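Side-chain contacts in arginine kinase (Anthopleura japonica, PDB 4RF6), which catalyses the reversible transfer of a phosphoryl group from ATP to L-arginine, giving N(omega)-phospho-L-arginine and ADP: residues R488-Y493 with R509-V514; Q538-D543 with R567-N572. All coordinates share one frame; numbering follows the deposited sequence.

In the fold
Both contacts belong to the second of the two tandem kinase repeats, in its C-terminal catalytic region, where helices pack on an eight-stranded antiparallel sheet. They follow one another along the chain: both segments of contact 1 precede those of contact 2. Contact 1 ties the loop leaving the central strand 479-488 to helix 501-516, the next helix in sequence. Contact 2 sets helix 534-542 against strand 568-572, next to the outermost strand 524-528. Their centres are 19 Å apart and their nearest atoms about 6 Å apart, without touching. Helix 501-516 links the two regions, because L515 on it touches F570 of strand 568-572. Contact 1 thus joins a loop to a helix, contact 2 a helix to a strand of the same sheet.

Contact 1 of 2, residues R488-Y493 with R509-V514; sequences RNVKGY and RKVVGV
The ammonium group of K510 joins helix 501-516 to the loop after strand 479-488 through a weak hydrogen bond and a water bridge. Its NZ lies 3.0 Å from Y493 OH in the weak bond, arriving at the edge of the phenol ring and near the ring plane. A water extends the grip: it accepts from K510 NZ at 3.2 Å and donates to K491 O at 2.8 Å, so one lysine reaches both a side chain and a backbone carbonyl of the loop. The lysine chain bends at its second and third torsions (chi2 -146°, chi3 -72°), which carries NZ to the hydroxyl and leaves K510 CE only 3.1 Å from Y493 OH. The hydroxyl therefore lies alongside the CE-NZ bond and not beyond its end, consistent with a weak bond.

Deeper in, V490 and V511 meet through single methyl groups, V490 CG2 to V511 CG2 at 4.2 Å. Both valines also lie on L587 of strand 587-594, which makes this a small apolar patch on the sheet. The loop itself makes a type II beta turn from V490 to Y493, with G492 at its third position, and V490 O sits in plane at the edge of the Y493 ring. Y493 also touches E503, D506 and I507 of the same helix.

The chemistry implies a modest join: buried methyl packing, topped by a lysine whose polar links are weak or relayed by water.

Contact 2 of 2, residues Q538-D543 with R567-N572; sequences QKLVND and RGIFHN
L540 and I569 meet end to end, L540 CD1 lying 4.2 Å from I569 CD1: the leucine's end comes round to meet the isoleucine, which points at the helix. The second methyl of the same leucine turns to the histidine two residues further along the strand: L540 CD2 is 4.2 Å from H571 CD2, oblique to the imidazole. One leucine therefore uses its two branches to bridge both inward-pointing residues of the strand, while F570 between them points away and touches L515 of helix 501-516.

The polar part of the contact is slighter. K539 NZ approaches H571 NE2 at 3.4 Å, at the ring edge and near its plane, in a weak hydrogen bond. The lysine reaches it by a bend late in its chain, at its third and fourth torsions. D543 brings a carboxylate into the neighbourhood, its OD2 5.1 Å from H571 NE2, near but not in contact.

What fixes the imidazole is its other nitrogen. H571 ND1 donates to N572 O at 2.8 Å with an N-H...O angle of 158°; the acceptor lies close to the ring plane, although the donor stands above the plane of the carbonyl. With ND1 donating and NE2 accepting, the bonding is consistent with a neutral ring protonated at ND1. The ring of F545 also meets the imidazole, their planes steeply inclined. Further out, Y527 of strand 524-528 touches both K539 and L540, and L578 of strand 577-581 touches I569 and H571.

The axes of 538-542 and 568-572 approach to 11.6 Å and are inclined at 61°. This is helix-on-sheet packing near one edge of the antiparallel sheet in the phosphagen kinase catalytic domain.

Contact 1 of 2, residues R488-Y493 with R509-V514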
# COMPACT_ATOMS: atom_id res chain seq x y z
N ARG A 488 1.62 19.22 -12.38
CA ARG A 488 2.45 19.97 -11.44
C ARG A 488 3.02 19.01 -10.40
O ARG A 488 2.41 17.97 -10.11
CB ARG A 488 1.64 21.07 -10.76
CG ARG A 488 1.19 22.22 -11.67
CD ARG A 488 2.37 23.10 -12.09
NE ARG A 488 1.93 24.27 -12.85
CZ ARG A 488 1.85 24.32 -14.17
NH1 ARG A 488 2.19 23.25 -14.90
NH2 ARG A 488 1.43 25.42 -14.77
N ASN A 489 4.19 19.34 -9.86
CA ASN A 489 4.71 18.60 -8.73
C ASN A 489 5.01 19.54 -7.57
O ASN A 489 5.36 20.70 -7.78
CB ASN A 489 5.93 17.76 -9.13
CG ASN A 489 5.55 16.61 -10.05
OD1 ASN A 489 5.22 15.51 -9.60
ND2 ASN A 489 5.56 16.86 -11.36
N VAL A 490 4.83 19.05 -6.34
CA VAL A 490 4.89 19.91 -5.16
C VAL A 490 6.33 20.17 -4.71
O VAL A 490 7.14 19.24 -4.57
CB VAL A 490 4.05 19.32 -3.99
CG1 VAL A 490 4.12 20.22 -2.78
CG2 VAL A 490 2.60 19.15 -4.42
N LYS A 491 6.66 21.44 -4.50
CA LYS A 491 8.02 21.84 -4.15
C LYS A 491 8.44 21.23 -2.81
O LYS A 491 7.62 21.12 -1.89
CB LYS A 491 8.15 23.36 -4.11
CG LYS A 491 9.59 23.84 -4.02
CD LYS A 491 9.68 25.36 -3.96
CE LYS A 491 11.14 25.79 -3.84
NZ LYS A 491 11.28 27.27 -3.81
N GLY A 492 9.69 20.81 -2.72
CA GLY A 492 10.21 20.29 -1.47
C GLY A 492 10.26 18.77 -1.42
O GLY A 492 10.68 18.20 -0.41
N TYR A 493 9.84 18.13 -2.50
CA TYR A 493 9.82 16.67 -2.54
C TYR A 493 10.58 16.14 -3.75
O TYR A 493 10.95 16.89 -4.64
CB TYR A 493 8.37 16.18 -2.57
CG TYR A 493 7.59 16.60 -1.35
CD1 TYR A 493 7.65 15.85 -0.18
CD2 TYR A 493 6.81 17.74 -1.36
CE1 TYR A 493 6.95 16.23 0.94
CE2 TYR A 493 6.09 18.13 -0.25
CZ TYR A 493 6.17 17.37 0.90
OH TYR A 493 5.46 17.75 2.01
N ARG A 509 -1.70 14.60 1.93
CA ARG A 509 -2.26 15.35 3.06
C ARG A 509 -2.33 16.85 2.79
O ARG A 509 -3.35 17.49 3.05
CB ARG A 509 -1.42 15.08 4.32
CG ARG A 509 -2.05 15.60 5.61
CD ARG A 509 -1.12 15.42 6.80
NE ARG A 509 -0.17 16.52 6.93
CZ ARG A 509 1.09 16.47 6.51
NH1 ARG A 509 1.90 17.51 6.66
NH2 ARG A 509 1.55 15.36 5.94
N LYS A 510 -1.25 17.41 2.26
CA LYS A 510 -1.19 18.85 2.03
C LYS A 510 -2.03 19.30 0.84
O LYS A 510 -2.65 20.37 0.88
CB LYS A 510 0.26 19.32 1.88
CG LYS A 510 1.15 18.89 3.03
CD LYS A 510 2.22 19.91 3.37
CE LYS A 510 3.31 19.97 2.32
NZ LYS A 510 4.60 20.44 2.93
N VAL A 511 -2.08 18.49 -0.22
CA VAL A 511 -2.92 18.82 -1.37
C VAL A 511 -4.41 18.78 -1.00
O VAL A 511 -5.16 19.74 -1.28
CB VAL A 511 -2.65 17.90 -2.58
CG1 VAL A 511 -3.63 18.19 -3.69
CG2 VAL A 511 -1.22 18.10 -3.08
N VAL A 512 -4.84 17.69 -0.37
CA VAL A 512 -6.22 17.56 0.11
C VAL A 512 -6.60 18.74 0.99
O VAL A 512 -7.70 19.29 0.87
CB VAL A 512 -6.44 16.24 0.87
CG1 VAL A 512 -7.82 16.23 1.55
CG2 VAL A 512 -6.32 15.06 -0.07
N GLY A 513 -5.68 19.15 1.87
CA GLY A 513 -5.88 20.32 2.70
C GLY A 513 -6.24 21.57 1.91
O GLY A 513 -7.26 22.22 2.18
N VAL A 514 -5.41 21.89 0.92
CA VAL A 514 -5.68 23.04 0.06
C VAL A 514 -6.99 22.86 -0.70
O VAL A 514 -7.82 23.78 -0.73
CB VAL A 514 -4.54 23.26 -0.96
CG1 VAL A 514 -4.85 24.46 -1.84
CG2 VAL A 514 -3.21 23.48 -0.24
O HOH W 1 6.77 21.20 0.76

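Contact 2 of 2, residues Q538-D543 with R567-N572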
# COMPACT_ATOMS: atom_id res chain seq x y z
N GLN A 538 -17.75 3.19 -9.14
CA GLN A 538 -18.66 3.17 -10.28
C GLN A 538 -19.09 4.57 -10.69
O GLN A 538 -19.10 4.92 -11.88
CB GLN A 538 -19.89 2.33 -9.96
CG GLN A 538 -20.75 2.06 -11.18
CD GLN A 538 -19.94 1.44 -12.31
OE1 GLN A 538 -19.52 0.29 -12.23
NE2 GLN A 538 -19.71 2.22 -13.37
N LYS A 539 -19.46 5.38 -9.70
CA LYS A 539 -19.84 6.76 -9.91
C LYS A 539 -18.72 7.54 -10.60
O LYS A 539 -18.95 8.28 -11.57
CB LYS A 539 -20.21 7.41 -8.58
CG LYS A 539 -20.08 8.93 -8.56
CD LYS A 539 -20.66 9.53 -7.28
CE LYS A 539 -19.72 10.59 -6.72
NZ LYS A 539 -18.89 11.22 -7.79
N LEU A 540 -17.49 7.36 -10.11
CA LEU A 540 -16.33 8.03 -10.68
C LEU A 540 -16.03 7.56 -12.10
O LEU A 540 -15.69 8.37 -12.97
CB LEU A 540 -15.10 7.84 -9.78
CG LEU A 540 -15.18 8.59 -8.45
CD1 LEU A 540 -14.07 8.16 -7.51
CD2 LEU A 540 -15.13 10.09 -8.69
N VAL A 541 -16.17 6.25 -12.35
CA VAL A 541 -15.97 5.70 -13.69
C VAL A 541 -16.96 6.31 -14.68
O VAL A 541 -16.61 6.64 -15.81
CB VAL A 541 -16.13 4.16 -13.73
CG1 VAL A 541 -15.63 3.62 -15.06
CG2 VAL A 541 -15.37 3.50 -12.59
N ASN A 542 -18.21 6.44 -14.24
CA ASN A 542 -19.27 6.98 -15.08
C ASN A 542 -19.01 8.43 -15.50
O ASN A 542 -19.40 8.84 -16.60
CB ASN A 542 -20.63 6.85 -14.39
CG ASN A 542 -21.07 5.41 -14.23
OD1 ASN A 542 -20.55 4.50 -14.88
ND2 ASN A 542 -22.06 5.19 -13.36
N ASP A 543 -18.36 9.20 -14.64
CA ASP A 543 -17.98 10.57 -14.97
C ASP A 543 -16.62 10.62 -15.68
O ASP A 543 -16.16 11.69 -16.08
CB ASP A 543 -17.94 11.46 -13.72
CG ASP A 543 -19.33 11.86 -13.23
OD1 ASP A 543 -20.28 11.83 -14.04
OD2 ASP A 543 -19.45 12.21 -12.04
N ARG A 567 -2.88 7.98 -3.11
CA ARG A 567 -3.51 8.35 -4.37
C ARG A 567 -4.97 8.71 -4.16
O ARG A 567 -5.67 8.07 -3.36
CB ARG A 567 -3.42 7.20 -5.38
CG ARG A 567 -2.10 7.08 -6.13
CD ARG A 567 -0.99 6.52 -5.27
NE ARG A 567 0.22 6.26 -6.04
CZ ARG A 567 1.17 5.40 -5.68
NH1 ARG A 567 1.05 4.73 -4.54
NH2 ARG A 567 2.24 5.22 -6.44
N GLY A 568 -5.45 9.72 -4.87
CA GLY A 568 -6.84 10.11 -4.74
C GLY A 568 -7.37 11.03 -5.83
O GLY A 568 -6.62 11.48 -6.71
N ILE A 569 -8.67 11.30 -5.76
CA ILE A 569 -9.37 12.08 -6.78
C ILE A 569 -10.24 13.16 -6.15
O ILE A 569 -10.98 12.89 -5.20
CB ILE A 569 -10.26 11.17 -7.65
CG1 ILE A 569 -9.41 10.10 -8.35
CG2 ILE A 569 -11.05 11.99 -8.65
CD1 ILE A 569 -10.20 8.93 -8.89
N PHE A 570 -10.14 14.37 -6.67
CA PHE A 570 -10.98 15.48 -6.24
C PHE A 570 -11.70 16.04 -7.46
O PHE A 570 -11.11 16.15 -8.54
CB PHE A 570 -10.12 16.56 -5.59
CG PHE A 570 -10.87 17.82 -5.24
CD1 PHE A 570 -11.02 18.84 -6.18
CD2 PHE A 570 -11.39 18.00 -3.97
CE1 PHE A 570 -11.70 20.01 -5.86
CE2 PHE A 570 -12.07 19.16 -3.64
CZ PHE A 570 -12.23 20.17 -4.58
N HIS A 571 -12.97 16.40 -7.30
CA HIS A 571 -13.67 17.12 -8.36
C HIS A 571 -14.69 18.08 -7.77
O HIS A 571 -15.25 17.82 -6.70
CB HIS A 571 -14.32 16.14 -9.35
CG HIS A 571 -15.54 15.46 -8.81
ND1 HIS A 571 -16.76 16.09 -8.72
CD2 HIS A 571 -15.73 14.20 -8.35
CE1 HIS A 571 -17.65 15.25 -8.22
NE2 HIS A 571 -17.06 14.10 -7.99
N ASN A 572 -14.95 19.18 -8.47
CA ASN A 572 -15.93 20.15 -7.97
C ASN A 572 -17.37 19.70 -8.20
O ASN A 572 -17.63 18.71 -8.90
CB ASN A 572 -15.67 21.55 -8.54
CG ASN A 572 -15.98 21.64 -10.03
OD1 ASN A 572 -16.09 20.63 -10.72
ND2 ASN A 572 -16.09 22.87 -10.53